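Local coordinates for extracellular solute-binding protein, family 5 (Chelativorans sp., PDB 6WM6) that binds EDTA and related aminopolycarboxylates in the periplasm, probably as the substrate-capturing partner of an ABC transporter, at residues P79-A84 / F187-P192; A216-P221 / V236-W241; Y307-N312 / A326-I331; M351-F356 / A364-A369. All coordinates share one frame; numbering follows the deposited sequence.

The four contacts follow one another along the chain, interaction 1 closing before interaction 2 opens, and so on to interaction 4, and they fall into two groups on opposite sides of the chain's centre. Interactions 1 and 2, with centres about 12 Å apart, touch directly: I80 O lies 2.8 Å from G219 N, a probable hydrogen bond, and Y191 packs on W217. Interactions 3 and 4 have centres about 13 Å apart and do not touch, but both lean on strand 524-537, where F525 meets L328, I331 and R367. Centres in different groups lie about 35 to 48 Å apart, so they describe the packing of two separate regions of this periplasmic binding protein.

Interaction 1: P79-A84 / F187-P192; sequences PIVPSA and FMFLYP
V81 pushes its CG1 methyl into the backbone of F189 and L190, and around it two irregular segments without regular strand run antiparallel in the interior of the protein. The tight part is the strip from V81 to A84. Placed opposite the backbone N (chi1 172°), V81 CG1 sits 3.6 Å from F189 CA and also reaches the edge of the F189 ring, near its plane. The small branched side chain suits a site where the main chain itself is the packing surface. P82 has no N-H to offer, yet its carbonyl serves well: L190 N donates to P82 O at 3.0 Å, nearly in line with the C=O bond. Next comes S83, whose OG donates to M188 O over 2.6 Å, a side chain doing what a backbone amide would do in a regular ladder. A84 N closes the series on F187 O at 3.0 Å, while the small A84 CB rests beside F187 CB.

The looser side is that of M188 and F189, both partly exposed. Their CB atoms point away from 79-84, and M188 CG lies over a face of the F189 ring instead. F187 and Y191 are buried but touch 79-84 little: the F187 ring packs among F134, H157 and Y115, and Y191 CE1 meets V81 CG2 obliquely at 4.1 Å.

Three main-chain carbonyls are thus satisfied across the contact, whereas the buried L190 O, covered by V81 CG1 and P82 CD, has no polar partner in the model, which probably costs some stability.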
loop_
_atom_site.group_PDB
_atom_site.type_symbol
_atom_site.label_atom_id
_atom_site.label_comp_id
_atom_site.label_asym_id
_atom_site.label_seq_id
_atom_site.Cartn_x
_atom_site.Cartn_y
_atom_site.Cartn_z
ATOM N N PRO A 79 -15.806 0.179 5.944
ATOM C CA PRO A 79 -17.281 0.187 5.969
ATOM C C PRO A 79 -17.896 1.241 6.857
ATOM O O PRO A 79 -19.110 1.447 6.754
ATOM C CB PRO A 79 -17.638 -1.219 6.469
ATOM C CG PRO A 79 -16.420 -2.049 6.131
ATOM C CD PRO A 79 -15.259 -1.108 6.381
ATOM N N ILE A 80 -17.122 1.901 7.720
ATOM C CA ILE A 80 -17.662 2.892 8.638
ATOM C C ILE A 80 -17.150 4.304 8.386
ATOM O O ILE A 80 -17.758 5.271 8.878
ATOM C CB ILE A 80 -17.454 2.491 10.113
ATOM C CG1 ILE A 80 -16.049 2.810 10.589
ATOM C CG2 ILE A 80 -17.766 1.015 10.314
ATOM C CD1 ILE A 80 -15.857 2.611 12.087
ATOM N N VAL A 81 -16.062 4.488 7.660
ATOM C CA VAL A 81 -15.418 5.792 7.499
ATOM C C VAL A 81 -15.762 6.332 6.113
ATOM O O VAL A 81 -15.520 5.636 5.115
ATOM C CB VAL A 81 -13.900 5.656 7.667
ATOM C CG1 VAL A 81 -13.212 6.974 7.307
ATOM C CG2 VAL A 81 -13.543 5.254 9.070
ATOM N N PRO A 82 -16.308 7.543 5.999
ATOM C CA PRO A 82 -16.578 8.100 4.666
ATOM C C PRO A 82 -15.320 8.705 4.065
ATOM O O PRO A 82 -14.434 9.184 4.777
ATOM C CB PRO A 82 -17.643 9.174 4.937
ATOM C CG PRO A 82 -17.540 9.497 6.373
ATOM C CD PRO A 82 -16.809 8.406 7.085
ATOM N N SER A 83 -15.249 8.660 2.730
ATOM C CA SER A 83 -14.076 9.071 1.968
ATOM C C SER A 83 -14.504 10.053 0.886
ATOM O O SER A 83 -15.513 9.840 0.215
ATOM C CB SER A 83 -13.399 7.867 1.267
ATOM O OG SER A 83 -13.063 6.842 2.201
ATOM N N ALA A 84 -13.702 11.107 0.644
ATOM C CA ALA A 84 -14.011 12.015 -0.455
ATOM C C ALA A 84 -13.864 11.324 -1.806
ATOM O O ALA A 84 -14.747 11.449 -2.669
ATOM C CB ALA A 84 -13.137 13.275 -0.375
ATOM N N PHE A 187 -8.570 14.042 2.440
ATOM C CA PHE A 187 -9.873 13.756 3.031
ATOM C C PHE A 187 -10.392 12.379 2.616
ATOM O O PHE A 187 -11.594 12.183 2.423
ATOM C CB PHE A 187 -10.883 14.866 2.713
ATOM C CG PHE A 187 -10.374 16.229 3.041
ATOM C CD1 PHE A 187 -10.289 16.654 4.352
ATOM C CD2 PHE A 187 -9.961 17.066 2.051
ATOM C CE1 PHE A 187 -9.808 17.913 4.667
ATOM C CE2 PHE A 187 -9.477 18.335 2.352
ATOM C CZ PHE A 187 -9.391 18.738 3.666
ATOM N N MET A 188 -9.494 11.395 2.508
ATOM C CA MET A 188 -9.908 10.048 2.154
ATOM C C MET A 188 -10.496 9.310 3.345
ATOM O O MET A 188 -11.111 8.247 3.163
ATOM C CB MET A 188 -8.761 9.254 1.532
ATOM C CG MET A 188 -9.229 7.954 0.875
ATOM S SD MET A 188 -8.003 7.122 -0.145
ATOM C CE MET A 188 -7.898 8.241 -1.521
ATOM N N PHE A 189 -10.290 9.817 4.557
ATOM C CA PHE A 189 -10.807 9.197 5.766
ATOM C C PHE A 189 -11.297 10.317 6.665
ATOM O O PHE A 189 -10.486 11.106 7.166
ATOM C CB PHE A 189 -9.731 8.377 6.472
ATOM C CG PHE A 189 -9.094 7.342 5.585
ATOM C CD1 PHE A 189 -9.699 6.130 5.369
ATOM C CD2 PHE A 189 -7.891 7.626 4.972
ATOM C CE1 PHE A 189 -9.102 5.191 4.514
ATOM C CE2 PHE A 189 -7.291 6.683 4.123
ATOM C CZ PHE A 189 -7.909 5.481 3.912
ATOM N N LEU A 190 -12.605 10.418 6.859
ATOM C CA LEU A 190 -13.205 11.445 7.696
ATOM C C LEU A 190 -13.754 10.831 8.979
ATOM O O LEU A 190 -14.306 9.730 8.965
ATOM C CB LEU A 190 -14.336 12.163 6.945
ATOM C CG LEU A 190 -13.887 12.997 5.752
ATOM C CD1 LEU A 190 -15.083 13.472 4.956
ATOM C CD2 LEU A 190 -13.068 14.184 6.236
ATOM N N TYR A 191 -13.615 11.568 10.083
ATOM C CA TYR A 191 -14.005 11.152 11.421
ATOM C C TYR A 191 -15.005 12.145 11.996
ATOM O O TYR A 191 -15.016 13.328 11.629
ATOM C CB TYR A 191 -12.759 11.003 12.311
ATOM C CG TYR A 191 -11.856 9.925 11.755
ATOM C CD1 TYR A 191 -12.053 8.590 12.101
ATOM C CD2 TYR A 191 -10.864 10.209 10.825
ATOM C CE1 TYR A 191 -11.279 7.585 11.571
ATOM C CE2 TYR A 191 -10.071 9.195 10.283
ATOM C CZ TYR A 191 -10.290 7.888 10.667
ATOM O OH TYR A 191 -9.530 6.854 10.111
ATOM N N PRO A 192 -15.877 11.701 12.916
ATOM C CA PRO A 192 -16.943 12.594 13.400
ATOM C C PRO A 192 -16.442 13.642 14.392
ATOM O O PRO A 192 -16.238 13.363 15.592
ATOM C CB PRO A 192 -17.943 11.624 14.039
ATOM C CG PRO A 192 -17.082 10.465 14.481
ATOM C CD PRO A 192 -16.062 10.314 13.378
#

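Interaction 2: A216-P221 / V236-W241; sequences AWSGGP and VPNPKW
P221 lies against the indole of W241 at the base of a beta hairpin, where the loop leading into strand 222-228 meets the turn that follows its antiparallel partner, strand 232-237. The contact is a CH-pi interaction: P221 CA stands 3.8 Å from the centroid of the five-membered ring, over its face. The two side chains lie side by side and point the same way, and P221 CD comes 4.0 Å from W241 CZ3. A rigid proline offers the flat aromatic a compact hydrocarbon surface. G220 C packs 3.3 Å from W241 CE3, and glycine fits here because a CB would run into the following P221 ring.

N238 grips the same segment twice. Its backbone N donates to P221 O almost straight (175°), although it approaches from above the carbonyl plane. Its ND2 donates to G220 O at 2.9 Å, in the carbonyl plane but with the acceptor tilted 15° from the N238 amide plane. With CG opposite the backbone N (chi1 171°), the amide extends toward G220, and its other end is also employed: N238 OD1 accepts from K240 N, an Asx turn within the type I beta turn N238-W241. One asparagine thus shapes its own turn and fastens it across the hairpin base.

Further out, the glycine-rich loop is shaped by S218, whose OG accepts from G220 N in an ST turn and also bonds to Y222 O. G219 O is held by Y242 OH. The five-membered ring under P221 CA is also held by its own N-H: W241 NE1 hydrogen-bonds to K245 O.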
loop_
_atom_site.group_PDB
_atom_site.type_symbol
_atom_site.label_atom_id
_atom_site.label_comp_id
_atom_site.label_asym_id
_atom_site.label_seq_id
_atom_site.Cartn_x
_atom_site.Cartn_y
_atom_site.Cartn_z
ATOM N N ALA A 216 -18.202 3.495 17.982
ATOM C CA ALA A 216 -19.645 3.334 18.099
ATOM C C ALA A 216 -20.398 4.035 16.975
ATOM O O ALA A 216 -21.589 3.778 16.780
ATOM C CB ALA A 216 -20.125 3.872 19.450
ATOM N N TRP A 217 -19.710 4.862 16.206
ATOM C CA TRP A 217 -20.276 5.708 15.167
ATOM C C TRP A 217 -19.965 5.136 13.789
ATOM O O TRP A 217 -19.131 4.249 13.621
ATOM C CB TRP A 217 -19.641 7.114 15.292
ATOM C CG TRP A 217 -18.137 7.036 15.384
ATOM C CD1 TRP A 217 -17.397 7.042 16.537
ATOM C CD2 TRP A 217 -17.206 6.877 14.312
ATOM N NE1 TRP A 217 -16.068 6.903 16.240
ATOM C CE2 TRP A 217 -15.913 6.810 14.884
ATOM C CE3 TRP A 217 -17.329 6.814 12.921
ATOM C CZ2 TRP A 217 -14.759 6.659 14.103
ATOM C CZ3 TRP A 217 -16.164 6.662 12.148
ATOM C CH2 TRP A 217 -14.911 6.593 12.752
ATOM N N SER A 218 -20.651 5.684 12.787
ATOM C CA SER A 218 -20.364 5.338 11.409
ATOM C C SER A 218 -20.847 6.436 10.482
ATOM O O SER A 218 -21.845 7.100 10.757
ATOM C CB SER A 218 -21.081 4.033 11.026
ATOM O OG SER A 218 -20.914 3.790 9.643
ATOM N N GLY A 219 -20.131 6.611 9.367
ATOM C CA GLY A 219 -20.601 7.408 8.252
ATOM C C GLY A 219 -20.713 6.590 6.981
ATOM O O GLY A 219 -20.708 7.140 5.866
ATOM N N GLY A 220 -20.781 5.265 7.145
ATOM C CA GLY A 220 -20.796 4.335 6.030
ATOM C C GLY A 220 -21.947 3.362 6.116
ATOM O O GLY A 220 -22.859 3.509 6.941
ATOM N N PRO A 221 -21.907 2.310 5.299
ATOM C CA PRO A 221 -23.050 1.383 5.224
ATOM C C PRO A 221 -23.194 0.488 6.438
ATOM O O PRO A 221 -24.305 0.010 6.688
ATOM C CB PRO A 221 -22.765 0.572 3.940
ATOM C CG PRO A 221 -21.271 0.690 3.758
ATOM C CD PRO A 221 -20.949 2.098 4.194
ATOM N N VAL A 236 -23.003 -4.443 11.681
ATOM C CA VAL A 236 -24.401 -4.528 11.269
ATOM C C VAL A 236 -24.701 -3.300 10.427
ATOM O O VAL A 236 -23.941 -2.321 10.452
ATOM C CB VAL A 236 -25.351 -4.593 12.499
ATOM C CG1 VAL A 236 -25.110 -5.895 13.267
ATOM C CG2 VAL A 236 -25.153 -3.363 13.396
ATOM N N PRO A 237 -25.810 -3.307 9.690
ATOM C CA PRO A 237 -26.157 -2.115 8.896
ATOM C C PRO A 237 -26.246 -0.867 9.759
ATOM O O PRO A 237 -26.725 -0.899 10.896
ATOM C CB PRO A 237 -27.520 -2.451 8.302
ATOM C CG PRO A 237 -27.519 -3.952 8.238
ATOM C CD PRO A 237 -26.767 -4.417 9.454
ATOM N N ASN A 238 -25.788 0.231 9.197
ATOM C CA ASN A 238 -26.044 1.565 9.730
ATOM C C ASN A 238 -27.432 1.988 9.261
ATOM O O ASN A 238 -27.623 2.216 8.059
ATOM C CB ASN A 238 -24.953 2.498 9.215
ATOM C CG ASN A 238 -25.223 3.955 9.518
ATOM O OD1 ASN A 238 -26.195 4.303 10.226
ATOM N ND2 ASN A 238 -24.359 4.816 9.015
ATOM N N PRO A 239 -28.417 2.090 10.168
ATOM C CA PRO A 239 -29.775 2.423 9.738
ATOM C C PRO A 239 -29.906 3.784 9.091
ATOM O O PRO A 239 -30.912 4.036 8.408
ATOM C CB PRO A 239 -30.596 2.373 11.036
ATOM C CG PRO A 239 -29.738 1.766 12.060
ATOM C CD PRO A 239 -28.308 1.836 11.610
ATOM N N LYS A 240 -28.933 4.671 9.289
ATOM C CA LYS A 240 -28.944 5.995 8.691
ATOM C C LYS A 240 -28.002 6.097 7.484
ATOM O O LYS A 240 -27.692 7.199 7.033
ATOM C CB LYS A 240 -28.615 7.056 9.732
ATOM C CG LYS A 240 -29.641 7.150 10.857
ATOM C CD LYS A 240 -29.461 8.436 11.650
ATOM C CE LYS A 240 -30.383 8.518 12.864
ATOM N NZ LYS A 240 -31.819 8.522 12.480
ATOM N N TRP A 241 -27.550 4.968 6.934
ATOM C CA TRP A 241 -26.771 5.027 5.710
ATOM C C TRP A 241 -27.541 5.771 4.621
ATOM O O TRP A 241 -28.723 5.510 4.380
ATOM C CB TRP A 241 -26.432 3.600 5.249
ATOM C CG TRP A 241 -25.799 3.476 3.889
ATOM C CD1 TRP A 241 -26.240 2.678 2.874
ATOM C CD2 TRP A 241 -24.613 4.132 3.396
ATOM N NE1 TRP A 241 -25.415 2.791 1.795
ATOM C CE2 TRP A 241 -24.393 3.664 2.079
ATOM C CE3 TRP A 241 -23.700 5.062 3.938
ATOM C CZ2 TRP A 241 -23.329 4.107 1.294
ATOM C CZ3 TRP A 241 -22.654 5.504 3.144
ATOM C CH2 TRP A 241 -22.475 5.017 1.843
#

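Interaction 3: Y307-N312 / A326-I331; sequences YFMGLN and AVLTAI
The strand that carries M309 and L311 runs nearly antiparallel to the helix that carries V327 and L328, with 158° between the directions of strand 307-311 and helix 326-330. Their axes come no closer than 11.2 Å, and no hydrogen bond joins them; the contact is made by side chains. M309 and L311, two residues apart on the strand, both set their CB toward the helix, with G310 between them.

M309 makes the longest reach. Its chain is extended through CG and SD and then bends at chi3 (67°), delivering the terminal methyl to V327 and L328 on the helix and I331 just beyond it. M309 CE lies 3.6 Å from I331 CD1 and 3.7 Å from L328 CD2, with V327 CG1 slightly farther away. The long, unbranched thioether puts one methyl against three neighbours at once.

This is the packing of a helix layer on a beta sheet, in the alpha/beta architecture of solute-binding proteins: helix 321-330 follows strand 305-311 and covers one face of it. L328 CB does not aim straight at the strand, but its CD2 meets both M309 CE and L311 CD2, the three methyls forming a compact triangle. Both methyls of L311, CD1 and CD2, lie 4.0 Å from L328 CD2. I331 also packs on F525 of the adjoining strand 524-537 and on Y428, and M309 meets I425 of helix 416-429 as well.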
loop_
_atom_site.group_PDB
_atom_site.type_symbol
_atom_site.label_atom_id
_atom_site.label_comp_id
_atom_site.label_asym_id
_atom_site.label_seq_id
_atom_site.Cartn_x
_atom_site.Cartn_y
_atom_site.Cartn_z
ATOM N N TYR A 307 8.112 -6.091 -4.836
ATOM C CA TYR A 307 9.321 -6.568 -4.211
ATOM C C TYR A 307 10.515 -5.749 -4.677
ATOM O O TYR A 307 10.603 -5.337 -5.846
ATOM C CB TYR A 307 9.611 -8.006 -4.585
ATOM C CG TYR A 307 8.764 -9.041 -3.911
ATOM C CD1 TYR A 307 8.789 -9.191 -2.530
ATOM C CD2 TYR A 307 7.958 -9.902 -4.649
ATOM C CE1 TYR A 307 8.015 -10.138 -1.911
ATOM C CE2 TYR A 307 7.195 -10.890 -4.024
ATOM C CZ TYR A 307 7.247 -10.983 -2.650
ATOM O OH TYR A 307 6.463 -11.949 -2.020
ATOM N N PHE A 308 11.462 -5.564 -3.759
ATOM C CA PHE A 308 12.705 -4.886 -4.048
ATOM C C PHE A 308 13.807 -5.531 -3.220
ATOM O O PHE A 308 13.556 -6.200 -2.204
ATOM C CB PHE A 308 12.626 -3.390 -3.716
ATOM C CG PHE A 308 12.431 -3.092 -2.242
ATOM C CD1 PHE A 308 13.482 -3.192 -1.354
ATOM C CD2 PHE A 308 11.198 -2.661 -1.752
ATOM C CE1 PHE A 308 13.310 -2.893 0.010
ATOM C CE2 PHE A 308 11.037 -2.360 -0.403
ATOM C CZ PHE A 308 12.088 -2.482 0.471
ATOM N N MET A 309 15.053 -5.268 -3.628
ATOM C CA MET A 309 16.212 -5.465 -2.774
ATOM C C MET A 309 16.849 -4.102 -2.544
ATOM O O MET A 309 17.269 -3.430 -3.499
ATOM C CB MET A 309 17.237 -6.398 -3.389
ATOM C CG MET A 309 18.327 -6.746 -2.376
ATOM S SD MET A 309 19.645 -7.771 -3.046
ATOM C CE MET A 309 20.410 -6.639 -4.205
ATOM N N GLY A 310 16.937 -3.693 -1.287
ATOM C CA GLY A 310 17.622 -2.473 -0.935
ATOM C C GLY A 310 19.060 -2.767 -0.537
ATOM O O GLY A 310 19.381 -3.849 -0.045
ATOM N N LEU A 311 19.928 -1.795 -0.770
ATOM C CA LEU A 311 21.359 -1.931 -0.544
ATOM C C LEU A 311 21.786 -0.799 0.386
ATOM O O LEU A 311 21.401 0.352 0.191
ATOM C CB LEU A 311 22.141 -1.885 -1.863
ATOM C CG LEU A 311 21.737 -2.936 -2.893
ATOM C CD1 LEU A 311 20.622 -2.419 -3.794
ATOM C CD2 LEU A 311 22.938 -3.359 -3.744
ATOM N N ASN A 312 22.567 -1.143 1.407
ATOM C CA ASN A 312 22.913 -0.169 2.444
ATOM C C ASN A 312 24.023 0.751 1.939
ATOM O O ASN A 312 25.209 0.472 2.080
ATOM C CB ASN A 312 23.347 -0.913 3.689
ATOM C CG ASN A 312 23.585 0.005 4.848
ATOM O OD1 ASN A 312 23.585 1.221 4.686
ATOM N ND2 ASN A 312 23.754 -0.572 6.022
ATOM N N ALA A 326 27.967 -3.834 -9.141
ATOM C CA ALA A 326 28.397 -5.169 -9.523
ATOM C C ALA A 326 27.394 -6.217 -9.070
ATOM O O ALA A 326 27.019 -7.113 -9.843
ATOM C CB ALA A 326 29.776 -5.469 -8.933
ATOM N N VAL A 327 26.919 -6.108 -7.831
ATOM C CA VAL A 327 25.907 -7.043 -7.335
ATOM C C VAL A 327 24.657 -6.989 -8.195
ATOM O O VAL A 327 24.112 -8.031 -8.599
ATOM C CB VAL A 327 25.617 -6.771 -5.846
ATOM C CG1 VAL A 327 24.293 -7.405 -5.400
ATOM C CG2 VAL A 327 26.795 -7.253 -5.001
ATOM N N LEU A 328 24.180 -5.782 -8.491
ATOM C CA LEU A 328 22.940 -5.676 -9.261
ATOM C C LEU A 328 23.111 -6.202 -10.680
ATOM O O LEU A 328 22.173 -6.782 -11.241
ATOM C CB LEU A 328 22.431 -4.242 -9.288
ATOM C CG LEU A 328 22.057 -3.629 -7.931
ATOM C CD1 LEU A 328 21.362 -2.301 -8.146
ATOM C CD2 LEU A 328 21.231 -4.594 -7.127
ATOM N N THR A 329 24.301 -6.049 -11.260
ATOM C CA THR A 329 24.556 -6.543 -12.610
ATOM C C THR A 329 24.614 -8.066 -12.640
ATOM O O THR A 329 24.140 -8.689 -13.601
ATOM C CB THR A 329 25.853 -5.919 -13.108
ATOM O OG1 THR A 329 25.709 -4.498 -13.173
ATOM C CG2 THR A 329 26.240 -6.423 -14.507
ATOM N N ALA A 330 25.168 -8.683 -11.599
ATOM C CA ALA A 330 25.257 -10.132 -11.526
ATOM C C ALA A 330 23.910 -10.795 -11.276
ATOM O O ALA A 330 23.693 -11.949 -11.681
ATOM C CB ALA A 330 26.228 -10.517 -10.411
ATOM N N ILE A 331 22.987 -10.114 -10.596
ATOM C CA ILE A 331 21.668 -10.701 -10.365
ATOM C C ILE A 331 20.995 -10.957 -11.703
ATOM O O ILE A 331 20.978 -10.099 -12.593
ATOM C CB ILE A 331 20.845 -9.782 -9.448
ATOM C CG1 ILE A 331 21.409 -9.835 -8.045
ATOM C CG2 ILE A 331 19.375 -10.160 -9.480
ATOM C CD1 ILE A 331 20.811 -8.810 -7.091
#

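Interaction 4: M351-F356 / A364-A369; sequences MGSVMF and ADRRGA
R366 brings its guanidinium to the F356 ring obliquely, the two planes 58° apart, with R366 NH1 3.7 Å from F356 CD2. The setting is the N-terminus of a short, weakly bonded helix, about 366-369, with D365 as N-cap. F356 CD2 and S353 OG lie at the edge of the R366 guanidinium, while A364 CB sits over the centre of one of its faces, 3.8 Å above the plane. The F356 ring in turn carries M355 CB over one face. R367 presents a face instead: M351 O stands 3.4 Å above its guanidinium plane, offset toward the rim, and G352 CA lies over a face too.

G352 suits this spot, since its bare CA can approach D365 OD1 to 3.4 Å. Its carbonyl takes up an amide of the first turn: R367 N donates to G352 O at 2.9 Å.

The strongest polar partners of both arginines lie outside the two segments. The extended R366 chain carries NH1 to D515 and NE to E516 of helix 504-521, salt bridges that would compensate its buried charge, and R367 NH1 donates to P526 O. S353 OG also bonds to D515 and, in an ST turn and ST motif, accepts from M355 N and F356 N. Aspartate, a short acceptor, suits an N-cap: with CG opposite its backbone N (chi1 -175°), D365 OD1 accepts from G368 N over 2.8 Å, from above the carboxylate plane.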
loop_
_atom_site.group_PDB
_atom_site.type_symbol
_atom_site.label_atom_id
_atom_site.label_comp_id
_atom_site.label_asym_id
_atom_site.label_seq_id
_atom_site.Cartn_x
_atom_site.Cartn_y
_atom_site.Cartn_z
ATOM N N MET A 351 9.489 -5.401 -13.006
ATOM C CA MET A 351 9.414 -3.993 -12.649
ATOM C C MET A 351 10.825 -3.426 -12.652
ATOM O O MET A 351 11.663 -3.821 -11.818
ATOM C CB MET A 351 8.747 -3.781 -11.308
ATOM C CG MET A 351 8.577 -2.302 -10.990
ATOM S SD MET A 351 7.455 -2.120 -9.590
ATOM C CE MET A 351 7.823 -0.420 -9.116
ATOM N N GLY A 352 11.107 -2.541 -13.600
ATOM C CA GLY A 352 12.434 -1.986 -13.754
ATOM C C GLY A 352 12.548 -0.518 -13.412
ATOM O O GLY A 352 13.456 0.160 -13.860
ATOM N N SER A 353 11.608 -0.015 -12.618
ATOM C CA SER A 353 11.587 1.348 -12.105
ATOM C C SER A 353 11.401 1.275 -10.597
ATOM O O SER A 353 10.834 0.320 -10.081
ATOM C CB SER A 353 10.373 2.060 -12.717
ATOM O OG SER A 353 10.082 3.300 -12.088
ATOM N N VAL A 354 11.874 2.305 -9.892
ATOM C CA VAL A 354 11.620 2.434 -8.452
ATOM C C VAL A 354 10.599 3.514 -8.157
ATOM O O VAL A 354 10.349 3.818 -6.982
ATOM C CB VAL A 354 12.904 2.607 -7.620
ATOM C CG1 VAL A 354 13.747 1.350 -7.684
ATOM C CG2 VAL A 354 13.699 3.821 -8.048
ATOM N N MET A 355 9.970 4.077 -9.177
ATOM C CA MET A 355 8.976 5.118 -8.972
ATOM C C MET A 355 7.646 4.881 -9.658
ATOM O O MET A 355 6.657 5.537 -9.283
ATOM C CB MET A 355 9.520 6.476 -9.378
ATOM C CG MET A 355 10.659 6.867 -8.424
ATOM S SD MET A 355 11.257 8.504 -8.706
ATOM C CE MET A 355 12.689 8.462 -7.637
ATOM N N PHE A 356 7.578 3.968 -10.616
ATOM C CA PHE A 356 6.370 3.701 -11.383
ATOM C C PHE A 356 6.173 2.198 -11.508
ATOM O O PHE A 356 7.115 1.460 -11.808
ATOM C CB PHE A 356 6.513 4.240 -12.819
ATOM C CG PHE A 356 6.882 5.699 -12.898
ATOM C CD1 PHE A 356 5.924 6.690 -12.701
ATOM C CD2 PHE A 356 8.168 6.079 -13.204
ATOM C CE1 PHE A 356 6.266 8.032 -12.816
ATOM C CE2 PHE A 356 8.513 7.422 -13.310
ATOM C CZ PHE A 356 7.557 8.391 -13.119
ATOM N N ALA A 364 9.476 2.945 -17.318
ATOM C CA ALA A 364 10.415 2.384 -18.282
ATOM C C ALA A 364 11.345 1.463 -17.507
ATOM O O ALA A 364 11.475 1.579 -16.293
ATOM C CB ALA A 364 11.231 3.478 -18.993
ATOM N N ASP A 365 12.009 0.554 -18.231
ATOM C CA ASP A 365 12.958 -0.388 -17.621
ATOM C C ASP A 365 14.322 0.302 -17.468
ATOM O O ASP A 365 15.299 0.049 -18.182
ATOM C CB ASP A 365 13.064 -1.686 -18.411
ATOM C CG ASP A 365 13.957 -2.698 -17.711
ATOM O OD1 ASP A 365 14.333 -2.432 -16.553
ATOM O OD2 ASP A 365 14.265 -3.742 -18.320
ATOM N N ARG A 366 14.382 1.191 -16.483
ATOM C CA ARG A 366 15.603 1.910 -16.151
ATOM C C ARG A 366 16.625 0.998 -15.476
ATOM O O ARG A 366 17.836 1.241 -15.579
ATOM C CB ARG A 366 15.233 3.115 -15.292
ATOM C CG ARG A 366 14.368 4.081 -16.101
ATOM C CD ARG A 366 13.886 5.365 -15.370
ATOM N NE ARG A 366 13.145 6.147 -16.356
ATOM C CZ ARG A 366 11.820 6.274 -16.410
ATOM N NH1 ARG A 366 11.047 5.783 -15.461
ATOM N NH2 ARG A 366 11.270 6.921 -17.422
ATOM N N ARG A 367 16.159 -0.057 -14.820
ATOM C CA ARG A 367 17.017 -1.103 -14.264
ATOM C C ARG A 367 17.840 -1.778 -15.358
ATOM O O ARG A 367 19.078 -1.788 -15.318
ATOM C CB ARG A 367 16.086 -2.106 -13.562
ATOM C CG ARG A 367 16.748 -3.292 -12.882
ATOM C CD ARG A 367 15.680 -4.263 -12.371
ATOM N NE ARG A 367 15.104 -5.072 -13.430
ATOM C CZ ARG A 367 14.308 -6.104 -13.241
ATOM N NH1 ARG A 367 13.936 -6.446 -12.028
ATOM N NH2 ARG A 367 13.887 -6.826 -14.280
ATOM N N GLY A 368 17.164 -2.325 -16.366
ATOM C CA GLY A 368 17.857 -3.020 -17.436
ATOM C C GLY A 368 18.687 -2.104 -18.302
ATOM O O GLY A 368 19.715 -2.524 -18.833
ATOM N N ALA A 369 18.271 -0.847 -18.444
ATOM C CA ALA A 369 19.043 0.111 -19.219
ATOM C C ALA A 369 20.450 0.274 -18.657
ATOM O O ALA A 369 21.375 0.642 -19.384
ATOM C CB ALA A 369 18.345 1.465 -19.243
#